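Local coordinates for protein tricorn protease (Thermoplasma acidophilum, PDB 1K32) that cleaves peptides as a hexameric serine protease with beta-propeller domains, probably breaking down proteasome products further, at residues S654-H657 with E658-Q662; H455-M459 with E460-I464. One frame throughout, in Å; residues are numbered along the deposited sequence.

Interaction 1. Residues S654-H657 with E658-Q662; sequences SSIH and EEFLQ
S655 and E658 grip each other at the start of helix 656-674 as a capping box. The backbone N of E658 donates to S655 OG at 3.3 Å, a long but nearly straight bond (168°), and in return S655 N donates to E658 OE1 at 3.0 Å. That second bond is also nearly straight, yet it reaches the carboxylate from above its plane. E658 can return the bond because its CG sits between its own backbone N and carbonyl carbon (chi1 70°) and the chain runs extended beyond, back toward the strand. The box thus takes one NH of the first turn, E658 N, and the NH of the N-cap residue itself, S655 N.

I656 and F660 lie side by side, one turn apart. The CG2 methyl of I656, anti to its own backbone N, stands over the middle of the F660 ring, 3.6 Å from the ring centroid and 13° off the normal, a CH-pi contact. The same pair is tied through the backbone by F660 N to I656 O at 2.8 Å, and the following residue pair by L661 N to H657 O at 3.1 Å. S654 OG lies 2.9 Å from E659 OE1, a weak contact; the firmer partner of this carboxylate is R316, in a salt bridge.

D290 positions the cap from outside: its carboxylate bonds S655 OG and the backbone N of H657, and its negative charge would probably suit the helix start, where NH groups point outward. Strand 652-655 pairs antiparallel with strand 291-294, where S654 and I656 rest on I292, and from that small two-stranded sheet the chain passes directly into helix 656-674.

Interaction 2. Residues H455-M459 with E460-I464; sequences HVYDM and EGRKI
D458 and K463 face each other beside the turn of a beta hairpin, strands 451-458 and 463-466, which carries a G1 beta bulge: R462, its backbone left-handed, and K463 both lie opposite D458. The straight bond here is D458 N to K463 O, 3.0 Å and 178°. D458 O draws two weak donors, R462 N at 2.8 Å with a bent angle and K463 N at 3.5 Å. G461, in the turn just before the bulge, has backbone angles at which a CB would be jammed against the preceding carbonyl O.

The D458 carboxylate, its CG anti to the backbone N (chi1 -172°), folds over the turn. OD1 accepts from E460 N at 2.8 Å, from above the carboxylate plane, and also pairs with R433, which forms a salt bridge with E460 as well. OD2 lies 3.6 Å from K463 NZ, a salt bridge alongside the strand pair. With an alanine here, E460 N is likely to lose this acceptor and K463 its salt-bridge mate, while R433 would be left with E460.

On the face of Y457 and I464, I464 CG1 meets the ring edge of Y457 at CD1, 3.8 Å away. Nearer the turn, the phenol comes alongside R462, with Y457 OH 3.1 Å from R462 CG.

In the fold
Both interactions are local, but they join different elements. Interaction 2 spans the hairpin turn between the third and outermost strands of a four-stranded antiparallel propeller blade; strand 451-458 is buried here, while E460 to K463 are exposed. Interaction 1, later in the chain, lies where a two-stranded sheet gives way to a helix, in the Tricorn C1 domain, with S654, E659 and F660 buried. In 654-662 the S655 hydroxyl takes a first-turn NH, and the E658 carboxylate takes the NH of S655 in return; in 455-464 an aspartate ties a turn to charged neighbours. The two do not touch: nearest atoms are about 30 Å apart, and they share no strand or helix.

Interaction 1. Residues S654-H657 with E658-Q662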
loop_
_atom_site.group_PDB
_atom_site.type_symbol
_atom_site.label_atom_id
_atom_site.label_comp_id
_atom_site.label_asym_id
_atom_site.label_seq_id
_atom_site.Cartn_x
_atom_site.Cartn_y
_atom_site.Cartn_z
ATOM N N SER A 654 9.605 -50.541 -1.975
ATOM C CA SER A 654 8.875 -51.642 -2.573
ATOM C C SER A 654 9.776 -52.798 -2.994
ATOM O O SER A 654 11.001 -52.690 -2.975
ATOM C CB SER A 654 8.070 -51.134 -3.774
ATOM O OG SER A 654 8.924 -50.567 -4.761
ATOM N N SER A 655 9.150 -53.909 -3.369
ATOM C CA SER A 655 9.865 -55.094 -3.821
ATOM C C SER A 655 9.643 -55.268 -5.315
ATOM O O SER A 655 8.510 -55.254 -5.790
ATOM C CB SER A 655 9.375 -56.342 -3.088
ATOM O OG SER A 655 9.659 -57.508 -3.845
ATOM N N ILE A 656 10.734 -55.428 -6.053
ATOM C CA ILE A 656 10.651 -55.598 -7.489
ATOM C C ILE A 656 9.832 -56.820 -7.879
ATOM O O ILE A 656 8.928 -56.714 -8.696
ATOM C CB ILE A 656 12.057 -55.716 -8.122
ATOM C CG1 ILE A 656 12.733 -54.337 -8.130
ATOM C CG2 ILE A 656 11.943 -56.294 -9.535
ATOM C CD1 ILE A 656 14.143 -54.319 -8.711
ATOM N N HIS A 657 10.137 -57.980 -7.306
ATOM C CA HIS A 657 9.375 -59.158 -7.692
ATOM C C HIS A 657 7.886 -59.008 -7.356
ATOM O O HIS A 657 7.047 -59.424 -8.147
ATOM C CB HIS A 657 9.968 -60.457 -7.097
ATOM C CG HIS A 657 9.689 -60.667 -5.642
ATOM N ND1 HIS A 657 10.566 -60.281 -4.650
ATOM C CD2 HIS A 657 8.649 -61.261 -5.011
ATOM C CE1 HIS A 657 10.076 -60.629 -3.473
ATOM N NE2 HIS A 657 8.914 -61.225 -3.663
ATOM N N GLU A 658 7.549 -58.387 -6.225
ATOM C CA GLU A 658 6.131 -58.215 -5.895
ATOM C C GLU A 658 5.479 -57.289 -6.934
ATOM O O GLU A 658 4.390 -57.569 -7.439
ATOM C CB GLU A 658 5.938 -57.625 -4.484
ATOM C CG GLU A 658 6.375 -56.170 -4.374
ATOM C CD GLU A 658 5.808 -55.439 -3.167
ATOM O OE1 GLU A 658 6.172 -54.247 -2.986
ATOM O OE2 GLU A 658 5.005 -56.047 -2.415
ATOM N N GLU A 659 6.154 -56.194 -7.262
ATOM C CA GLU A 659 5.633 -55.246 -8.245
ATOM C C GLU A 659 5.502 -55.856 -9.643
ATOM O O GLU A 659 4.492 -55.641 -10.320
ATOM C CB GLU A 659 6.510 -53.986 -8.302
ATOM C CG GLU A 659 6.306 -53.023 -7.128
ATOM C CD GLU A 659 7.000 -51.664 -7.335
ATOM O OE1 GLU A 659 6.714 -50.712 -6.572
ATOM O OE2 GLU A 659 7.830 -51.541 -8.260
ATOM N N PHE A 660 6.503 -56.626 -10.066
ATOM C CA PHE A 660 6.470 -57.265 -11.387
ATOM C C PHE A 660 5.328 -58.263 -11.530
ATOM O O PHE A 660 4.746 -58.404 -12.613
ATOM C CB PHE A 660 7.800 -57.972 -11.686
ATOM C CG PHE A 660 8.924 -57.032 -12.089
ATOM C CD1 PHE A 660 8.764 -55.649 -12.022
ATOM C CD2 PHE A 660 10.138 -57.542 -12.558
ATOM C CE1 PHE A 660 9.807 -54.776 -12.424
ATOM C CE2 PHE A 660 11.183 -56.686 -12.960
ATOM C CZ PHE A 660 11.016 -55.296 -12.892
ATOM N N LEU A 661 5.023 -58.971 -10.449
ATOM C CA LEU A 661 3.934 -59.935 -10.478
ATOM C C LEU A 661 2.621 -59.171 -10.563
ATOM O O LEU A 661 1.758 -59.507 -11.362
ATOM C CB LEU A 661 3.943 -60.804 -9.215
ATOM C CG LEU A 661 3.611 -62.286 -9.411
ATOM C CD1 LEU A 661 3.288 -62.894 -8.042
ATOM C CD2 LEU A 661 2.424 -62.470 -10.372
ATOM N N GLN A 662 2.476 -58.128 -9.747
ATOM C CA GLN A 662 1.245 -57.329 -9.757
ATOM C C GLN A 662 1.014 -56.652 -11.108
ATOM O O GLN A 662 -0.133 -56.552 -11.566
ATOM C CB GLN A 662 1.282 -56.274 -8.649
ATOM C CG GLN A 662 -0.030 -55.491 -8.432
ATOM C CD GLN A 662 -0.239 -54.354 -9.431
ATOM O OE1 GLN A 662 0.724 -53.827 -10.006
ATOM N NE2 GLN A 662 -1.504 -53.959 -9.632
#

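Interaction 2. Residues H455-M459 with E460-I464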
loop_
_atom_site.group_PDB
_atom_site.type_symbol
_atom_site.label_atom_id
_atom_site.label_comp_id
_atom_site.label_asym_id
_atom_site.label_seq_id
_atom_site.Cartn_x
_atom_site.Cartn_y
_atom_site.Cartn_z
ATOM N N HIS A 455 -28.973 -36.513 -13.198
ATOM C CA HIS A 455 -30.012 -37.284 -12.507
ATOM C C HIS A 455 -29.783 -37.108 -11.018
ATOM O O HIS A 455 -28.642 -36.985 -10.576
ATOM C CB HIS A 455 -29.921 -38.777 -12.824
ATOM C CG HIS A 455 -30.574 -39.170 -14.107
ATOM N ND1 HIS A 455 -31.164 -38.260 -14.955
ATOM C CD2 HIS A 455 -30.711 -40.383 -14.699
ATOM C CE1 HIS A 455 -31.635 -38.893 -16.018
ATOM N NE2 HIS A 455 -31.371 -40.181 -15.887
ATOM N N VAL A 456 -30.858 -37.097 -10.242
ATOM C CA VAL A 456 -30.713 -36.955 -8.807
ATOM C C VAL A 456 -31.393 -38.124 -8.105
ATOM O O VAL A 456 -32.569 -38.414 -8.353
ATOM C CB VAL A 456 -31.330 -35.650 -8.299
ATOM C CG1 VAL A 456 -31.166 -35.569 -6.787
ATOM C CG2 VAL A 456 -30.676 -34.467 -8.998
ATOM N N TYR A 457 -30.635 -38.791 -7.241
ATOM C CA TYR A 457 -31.129 -39.934 -6.482
ATOM C C TYR A 457 -31.486 -39.525 -5.055
ATOM O O TYR A 457 -30.659 -38.952 -4.341
ATOM C CB TYR A 457 -30.057 -41.025 -6.437
ATOM C CG TYR A 457 -30.480 -42.278 -5.714
ATOM C CD1 TYR A 457 -31.493 -43.088 -6.230
ATOM C CD2 TYR A 457 -29.866 -42.662 -4.523
ATOM C CE1 TYR A 457 -31.882 -44.252 -5.579
ATOM C CE2 TYR A 457 -30.250 -43.831 -3.859
ATOM C CZ TYR A 457 -31.260 -44.618 -4.397
ATOM O OH TYR A 457 -31.662 -45.764 -3.754
ATOM N N ASP A 458 -32.716 -39.811 -4.647
ATOM C CA ASP A 458 -33.165 -39.489 -3.295
ATOM C C ASP A 458 -33.044 -40.746 -2.436
ATOM O O ASP A 458 -33.781 -41.722 -2.641
ATOM C CB ASP A 458 -34.628 -39.021 -3.306
ATOM C CG ASP A 458 -35.093 -38.473 -1.946
ATOM O OD1 ASP A 458 -34.483 -38.798 -0.905
ATOM O OD2 ASP A 458 -36.089 -37.718 -1.917
ATOM N N MET A 459 -32.113 -40.714 -1.483
ATOM C CA MET A 459 -31.885 -41.832 -0.569
ATOM C C MET A 459 -33.174 -42.195 0.176
ATOM O O MET A 459 -33.387 -43.355 0.534
ATOM C CB MET A 459 -30.789 -41.480 0.443
ATOM C CG MET A 459 -29.389 -41.379 -0.140
ATOM S SD MET A 459 -28.666 -42.979 -0.555
ATOM C CE MET A 459 -27.914 -43.405 0.981
ATOM N N GLU A 460 -34.020 -41.198 0.426
ATOM C CA GLU A 460 -35.294 -41.432 1.105
ATOM C C GLU A 460 -36.340 -41.719 0.043
ATOM O O GLU A 460 -36.882 -40.804 -0.574
ATOM C CB GLU A 460 -35.712 -40.209 1.927
ATOM C CG GLU A 460 -34.780 -39.907 3.081
ATOM C CD GLU A 460 -35.280 -38.785 3.971
ATOM O OE1 GLU A 460 -34.562 -38.438 4.932
ATOM O OE2 GLU A 460 -36.382 -38.251 3.723
ATOM N N GLY A 461 -36.623 -42.995 -0.172
ATOM C CA GLY A 461 -37.594 -43.364 -1.185
ATOM C C GLY A 461 -36.890 -44.119 -2.290
ATOM O O GLY A 461 -37.503 -44.889 -3.036
ATOM N N ARG A 462 -35.587 -43.888 -2.397
ATOM C CA ARG A 462 -34.776 -44.561 -3.396
ATOM C C ARG A 462 -35.320 -44.381 -4.809
ATOM O O ARG A 462 -35.430 -45.340 -5.570
ATOM C CB ARG A 462 -34.688 -46.043 -3.042
ATOM C CG ARG A 462 -33.917 -46.287 -1.748
ATOM C CD ARG A 462 -34.525 -47.412 -0.918
ATOM N NE ARG A 462 -34.550 -48.683 -1.635
ATOM C CZ ARG A 462 -35.088 -49.799 -1.152
ATOM N NH1 ARG A 462 -35.070 -50.914 -1.871
ATOM N NH2 ARG A 462 -35.649 -49.800 0.051
ATOM N N LYS A 463 -35.669 -43.150 -5.153
ATOM C CA LYS A 463 -36.186 -42.867 -6.478
ATOM C C LYS A 463 -35.257 -41.904 -7.209
ATOM O O LYS A 463 -34.552 -41.105 -6.585
ATOM C CB LYS A 463 -37.609 -42.304 -6.386
ATOM C CG LYS A 463 -37.819 -41.287 -5.284
ATOM C CD LYS A 463 -39.305 -41.112 -4.957
ATOM C CE LYS A 463 -39.538 -39.956 -3.976
ATOM N NZ LYS A 463 -38.649 -40.041 -2.778
ATOM N N ILE A 464 -35.249 -42.012 -8.533
ATOM C CA ILE A 464 -34.408 -41.177 -9.383
ATOM C C ILE A 464 -35.238 -40.099 -10.055
ATOM O O ILE A 464 -36.319 -40.382 -10.579
ATOM C CB ILE A 464 -33.731 -42.023 -10.479
ATOM C CG1 ILE A 464 -32.814 -43.068 -9.831
ATOM C CG2 ILE A 464 -32.971 -41.115 -11.452
ATOM C CD1 ILE A 464 -32.346 -44.133 -10.803
#